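Local coordinates for putative lipoprotein (Bacteroides ovatus, PDB 3OQQ) that is of unknown function but is a putative extracellular lipoprotein with a beta-rich fold that binds calcium ions, at residues Y120-D133 with D146-E160. Residues are numbered along the deposited sequence; the frame is centred on the assembly and turned at random. Where two conformers were deposited one is given.
Sequences YLFYHNTGVVMFED and DFNDVVFEYDLKVTE. With CA (calcium ion), chain C; CA (calcium ion), chain B.
L121 opens a long antiparallel pairing of strands 122-131 and 150-160: its carbonyl O takes the N-H of E160, and its CD2 lies alongside that glutamate's side chain. E160 OE2 then meets the edge of the Y123 ring, 3.3 Å from CE2, while its carboxylate is salt-bridged to R324. On the sheet face carrying F122, H124 and T126, the H124 ring swings across to D155. With chi1 at 178° the imidazole extends away from its own backbone N, and H124 NE2 reaches D155 OD2 at 2.7 Å, on the syn side of the carboxylate but 29° out of its plane. D155 OD1 takes K157 NZ in a salt bridge, and H124 ND1 is hydrogen-bonded to L36 O, so the imidazole is gripped at both nitrogens. On the other face, N125 OD1 receives Y154 OH at 2.8 Å, from above the amide plane. T126, back on the H124 face, sends OG1 to Y154 O, 2.6 Å away and in the carbonyl plane; the G127 N-H shares that oxygen. Y154, its ring folded over the backbone by chi1 of 74°, lays one face on G127, whose N sits 3.5 Å above the ring plane. V128 CG2 meets V151 CG1, and on the reverse face V129 puts CB over the F152 ring. At F131 a classic beta bulge sets in, D149 and V150 both facing it, and the calcium ligands lie just beyond. E132 CG stands over the centre of the F147 ring, and its bent chain grips one calcium through both carboxylate oxygens. OD1 of D146 and OD1 of D149 bridge that ion to a second calcium, which G186 and E397 help to bind; D146 OD2 also takes the R398 backbone N-H. D149 OD2, already on the first calcium, also accepts the D133 N-H at 2.8 Å through its anti lone pair.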
# COMPACT_ATOMS: atom_id res chain seq x y z
N TYR A 120 0.58 4.68 -21.64
CA TYR A 120 0.28 5.55 -20.52
C TYR A 120 1.30 5.42 -19.41
O TYR A 120 1.57 4.32 -18.94
CB TYR A 120 -1.11 5.25 -19.95
CG TYR A 120 -2.25 5.31 -20.94
CD1 TYR A 120 -2.57 6.49 -21.60
CD2 TYR A 120 -3.07 4.20 -21.15
CE1 TYR A 120 -3.64 6.56 -22.49
CE2 TYR A 120 -4.15 4.26 -22.03
CZ TYR A 120 -4.43 5.44 -22.71
OH TYR A 120 -5.49 5.49 -23.57
N LEU A 121 1.81 6.55 -18.94
CA LEU A 121 2.75 6.54 -17.82
C LEU A 121 1.98 6.10 -16.56
O LEU A 121 0.82 6.50 -16.37
CB LEU A 121 3.40 7.94 -17.65
CG LEU A 121 4.41 8.12 -16.50
CD1 LEU A 121 5.54 9.02 -16.90
CD2 LEU A 121 3.73 8.70 -15.29
N PHE A 122 2.60 5.27 -15.72
CA PHE A 122 1.95 4.87 -14.47
C PHE A 122 2.96 4.85 -13.35
O PHE A 122 4.11 4.46 -13.56
CB PHE A 122 1.20 3.52 -14.58
CG PHE A 122 2.00 2.26 -14.86
CD1 PHE A 122 2.29 1.87 -16.16
CD2 PHE A 122 2.41 1.43 -13.82
CE1 PHE A 122 3.01 0.69 -16.42
CE2 PHE A 122 3.12 0.25 -14.07
CZ PHE A 122 3.41 -0.12 -15.37
N TYR A 123 2.55 5.37 -12.19
CA TYR A 123 3.33 5.37 -10.97
C TYR A 123 3.00 4.10 -10.20
O TYR A 123 1.87 3.61 -10.31
CB TYR A 123 3.03 6.61 -10.13
CG TYR A 123 3.57 7.88 -10.73
CD1 TYR A 123 4.90 8.25 -10.54
CD2 TYR A 123 2.75 8.74 -11.46
CE1 TYR A 123 5.41 9.43 -11.10
CE2 TYR A 123 3.25 9.93 -12.01
CZ TYR A 123 4.58 10.26 -11.83
OH TYR A 123 5.07 11.43 -12.37
N HIS A 124 3.95 3.56 -9.44
CA HIS A 124 3.68 2.33 -8.71
C HIS A 124 4.27 2.39 -7.31
O HIS A 124 5.46 2.73 -7.15
CB HIS A 124 4.26 1.10 -9.49
CG HIS A 124 4.07 -0.22 -8.79
ND1 HIS A 124 5.13 -1.06 -8.53
CD2 HIS A 124 2.93 -0.82 -8.36
CE1 HIS A 124 4.62 -2.13 -7.95
NE2 HIS A 124 3.29 -2.04 -7.84
N ASN A 125 3.44 2.03 -6.30
CA ASN A 125 3.90 1.93 -4.91
C ASN A 125 3.27 0.69 -4.25
O ASN A 125 2.06 0.47 -4.35
CB ASN A 125 3.61 3.22 -4.11
CG ASN A 125 4.09 3.16 -2.68
OD1 ASN A 125 3.29 3.21 -1.73
ND2 ASN A 125 5.39 3.04 -2.47
N THR A 126 4.10 -0.12 -3.60
CA THR A 126 3.65 -1.36 -2.94
C THR A 126 4.39 -1.50 -1.60
O THR A 126 5.46 -0.93 -1.41
CB THR A 126 3.81 -2.59 -3.88
OG1 THR A 126 3.27 -3.75 -3.24
CG2 THR A 126 5.26 -2.85 -4.32
N GLY A 127 3.78 -2.23 -0.67
CA GLY A 127 4.35 -2.48 0.63
C GLY A 127 3.50 -3.47 1.42
O GLY A 127 2.52 -4.00 0.91
N VAL A 128 3.90 -3.71 2.65
CA VAL A 128 3.15 -4.58 3.56
C VAL A 128 2.84 -3.76 4.79
O VAL A 128 3.71 -3.06 5.31
CB VAL A 128 3.81 -5.96 3.89
CG1 VAL A 128 5.10 -5.81 4.71
CG2 VAL A 128 2.80 -6.89 4.58
N VAL A 129 1.59 -3.82 5.23
CA VAL A 129 1.15 -3.09 6.40
C VAL A 129 1.01 -4.08 7.53
O VAL A 129 0.40 -5.14 7.36
CB VAL A 129 -0.15 -2.29 6.15
CG1 VAL A 129 -0.61 -1.61 7.43
CG2 VAL A 129 0.04 -1.26 5.05
N MSE A 130 1.59 -3.73 8.67
CA MSE A 130 1.55 -4.58 9.86
C MSE A 130 1.01 -3.81 11.01
O MSE A 130 1.61 -2.83 11.41
CB MSE A 130 2.95 -5.14 10.17
CG MSE A 130 3.44 -6.06 9.09
SE MSE A 130 5.01 -7.01 9.69
CE MSE A 130 5.48 -7.76 7.98
N PHE A 131 -0.10 -4.30 11.58
CA PHE A 131 -0.76 -3.62 12.69
C PHE A 131 -0.80 -4.42 13.95
O PHE A 131 -0.89 -5.65 13.91
CB PHE A 131 -2.21 -3.29 12.31
CG PHE A 131 -2.39 -1.93 11.74
CD1 PHE A 131 -2.40 -0.80 12.57
CD2 PHE A 131 -2.60 -1.75 10.38
CE1 PHE A 131 -2.59 0.47 12.03
CE2 PHE A 131 -2.76 -0.47 9.84
CZ PHE A 131 -2.77 0.62 10.67
N GLU A 132 -0.81 -3.70 15.09
CA GLU A 132 -1.09 -4.15 16.45
C GLU A 132 -2.56 -3.78 16.70
O GLU A 132 -3.00 -2.73 16.24
CB GLU A 132 -0.13 -3.49 17.47
CG GLU A 132 1.07 -4.37 17.80
CD GLU A 132 0.69 -5.74 18.34
OE1 GLU A 132 0.07 -5.78 19.42
OE2 GLU A 132 0.99 -6.76 17.68
N ASP A 133 -3.32 -4.64 17.37
CA ASP A 133 -4.75 -4.42 17.57
C ASP A 133 -5.15 -3.90 18.95
O ASP A 133 -6.34 -3.80 19.23
CB ASP A 133 -5.50 -5.75 17.31
CG ASP A 133 -5.07 -6.94 18.17
OD1 ASP A 133 -4.49 -6.72 19.27
OD2 ASP A 133 -5.26 -8.09 17.73
N ASP A 146 4.01 -8.42 18.74
CA ASP A 146 4.36 -9.25 17.58
C ASP A 146 4.10 -8.58 16.20
O ASP A 146 4.65 -9.04 15.19
CB ASP A 146 3.69 -10.66 17.65
CG ASP A 146 2.17 -10.77 17.79
OD1 ASP A 146 1.48 -9.73 17.72
OD2 ASP A 146 1.68 -11.89 17.97
N PHE A 147 3.29 -7.51 16.16
CA PHE A 147 2.95 -6.74 14.94
C PHE A 147 2.43 -7.63 13.80
O PHE A 147 2.73 -7.37 12.63
CB PHE A 147 4.13 -5.88 14.44
CG PHE A 147 4.20 -4.55 15.18
CD1 PHE A 147 4.84 -4.45 16.41
CD2 PHE A 147 3.56 -3.42 14.66
CE1 PHE A 147 4.87 -3.24 17.11
CE2 PHE A 147 3.58 -2.21 15.35
CZ PHE A 147 4.23 -2.12 16.58
N ASN A 148 1.62 -8.64 14.12
CA ASN A 148 1.06 -9.49 13.06
C ASN A 148 -0.46 -9.59 13.19
O ASN A 148 -1.07 -10.44 12.55
CB ASN A 148 1.71 -10.88 13.07
CG ASN A 148 1.33 -11.63 14.32
OD1 ASN A 148 0.50 -11.17 15.09
ND2 ASN A 148 1.89 -12.81 14.52
N ASP A 149 -1.06 -8.75 14.06
CA ASP A 149 -2.51 -8.78 14.36
C ASP A 149 -3.34 -8.62 13.11
O ASP A 149 -4.37 -9.29 12.98
CB ASP A 149 -2.86 -7.75 15.43
CG ASP A 149 -2.04 -8.03 16.69
OD1 ASP A 149 -1.39 -9.12 16.77
OD2 ASP A 149 -2.02 -7.16 17.58
N VAL A 150 -2.87 -7.78 12.17
CA VAL A 150 -3.40 -7.64 10.82
C VAL A 150 -2.19 -7.42 9.92
O VAL A 150 -1.38 -6.52 10.15
CB VAL A 150 -4.52 -6.59 10.55
CG1 VAL A 150 -5.05 -6.73 9.11
CG2 VAL A 150 -5.68 -6.72 11.53
N VAL A 151 -2.01 -8.32 8.96
CA VAL A 151 -0.87 -8.19 8.04
C VAL A 151 -1.47 -8.19 6.67
O VAL A 151 -2.18 -9.14 6.30
CB VAL A 151 0.23 -9.26 8.23
CG1 VAL A 151 1.41 -9.04 7.29
CG2 VAL A 151 0.71 -9.33 9.68
N PHE A 152 -1.28 -7.10 5.93
CA PHE A 152 -1.80 -7.06 4.57
C PHE A 152 -0.86 -6.39 3.64
O PHE A 152 -0.25 -5.39 4.00
CB PHE A 152 -3.18 -6.40 4.49
CG PHE A 152 -3.31 -4.95 4.88
CD1 PHE A 152 -3.60 -4.59 6.19
CD2 PHE A 152 -3.29 -3.95 3.91
CE1 PHE A 152 -3.82 -3.26 6.53
CE2 PHE A 152 -3.49 -2.62 4.26
CZ PHE A 152 -3.78 -2.29 5.57
N GLU A 153 -0.78 -6.91 2.44
CA GLU A 153 0.02 -6.31 1.36
C GLU A 153 -0.83 -5.37 0.56
O GLU A 153 -2.02 -5.61 0.37
CB GLU A 153 0.57 -7.39 0.41
CG GLU A 153 1.20 -8.57 1.13
CD GLU A 153 1.90 -9.58 0.24
OE1 GLU A 153 1.58 -9.62 -0.98
OE2 GLU A 153 2.77 -10.32 0.75
N TYR A 154 -0.22 -4.33 0.05
CA TYR A 154 -0.99 -3.44 -0.79
C TYR A 154 -0.23 -3.15 -2.03
O TYR A 154 1.00 -3.23 -2.04
CB TYR A 154 -1.36 -2.12 -0.08
CG TYR A 154 -0.19 -1.17 0.08
CD1 TYR A 154 0.11 -0.23 -0.91
CD2 TYR A 154 0.62 -1.21 1.21
CE1 TYR A 154 1.16 0.66 -0.76
CE2 TYR A 154 1.66 -0.30 1.38
CZ TYR A 154 1.95 0.61 0.37
OH TYR A 154 2.99 1.49 0.50
N ASP A 155 -0.95 -2.71 -3.05
CA ASP A 155 -0.35 -2.31 -4.32
C ASP A 155 -1.17 -1.19 -4.89
O ASP A 155 -2.37 -1.35 -5.08
CB ASP A 155 -0.31 -3.49 -5.31
CG ASP A 155 0.60 -3.22 -6.48
OD1 ASP A 155 0.22 -2.40 -7.36
OD2 ASP A 155 1.70 -3.81 -6.52
N LEU A 156 -0.51 -0.08 -5.16
CA LEU A 156 -1.14 1.10 -5.75
C LEU A 156 -0.47 1.45 -7.07
O LEU A 156 0.75 1.50 -7.14
CB LEU A 156 -1.06 2.30 -4.79
CG LEU A 156 -2.13 2.38 -3.71
CD1 LEU A 156 -1.62 3.15 -2.49
CD2 LEU A 156 -3.39 3.02 -4.25
N LYS A 157 -1.28 1.66 -8.13
CA LYS A 157 -0.87 2.06 -9.48
C LYS A 157 -1.74 3.23 -9.90
O LYS A 157 -2.97 3.12 -9.87
CB LYS A 157 -0.99 0.91 -10.49
CG LYS A 157 0.26 0.09 -10.71
CD LYS A 157 -0.00 -1.08 -11.67
CE LYS A 157 -0.32 -2.39 -10.96
NZ LYS A 157 0.84 -2.93 -10.18
N VAL A 158 -1.12 4.35 -10.25
CA VAL A 158 -1.82 5.53 -10.73
C VAL A 158 -1.39 5.71 -12.18
O VAL A 158 -0.21 5.96 -12.45
CB VAL A 158 -1.56 6.78 -9.85
CG1 VAL A 158 -2.07 8.06 -10.54
CG2 VAL A 158 -2.22 6.62 -8.49
N THR A 159 -2.32 5.52 -13.11
CA THR A 159 -2.08 5.61 -14.55
C THR A 159 -2.58 6.94 -15.06
O THR A 159 -3.69 7.37 -14.71
CB THR A 159 -2.81 4.45 -15.23
OG1 THR A 159 -2.43 3.23 -14.60
CG2 THR A 159 -2.59 4.40 -16.74
N GLU A 160 -1.78 7.60 -15.90
CA GLU A 160 -2.17 8.85 -16.52
C GLU A 160 -2.71 8.52 -17.91
O GLU A 160 -1.93 8.35 -18.85
CB GLU A 160 -1.00 9.84 -16.54
CG GLU A 160 -0.60 10.26 -15.14
CD GLU A 160 0.55 11.24 -15.03
OE1 GLU A 160 0.96 11.80 -16.07
OE2 GLU A 160 1.00 11.50 -13.90
CA CA C . -0.14 -8.19 18.91
CA CA B . -0.57 -11.42 17.21
O HOH W 1 0.66 9.16 -19.66
O HOH W 2 3.31 -5.95 -4.99
O HOH W 3 -1.84 -7.75 20.52
O HOH W 4 1.55 -8.44 20.62
O HOH W 5 -1.13 -10.24 19.55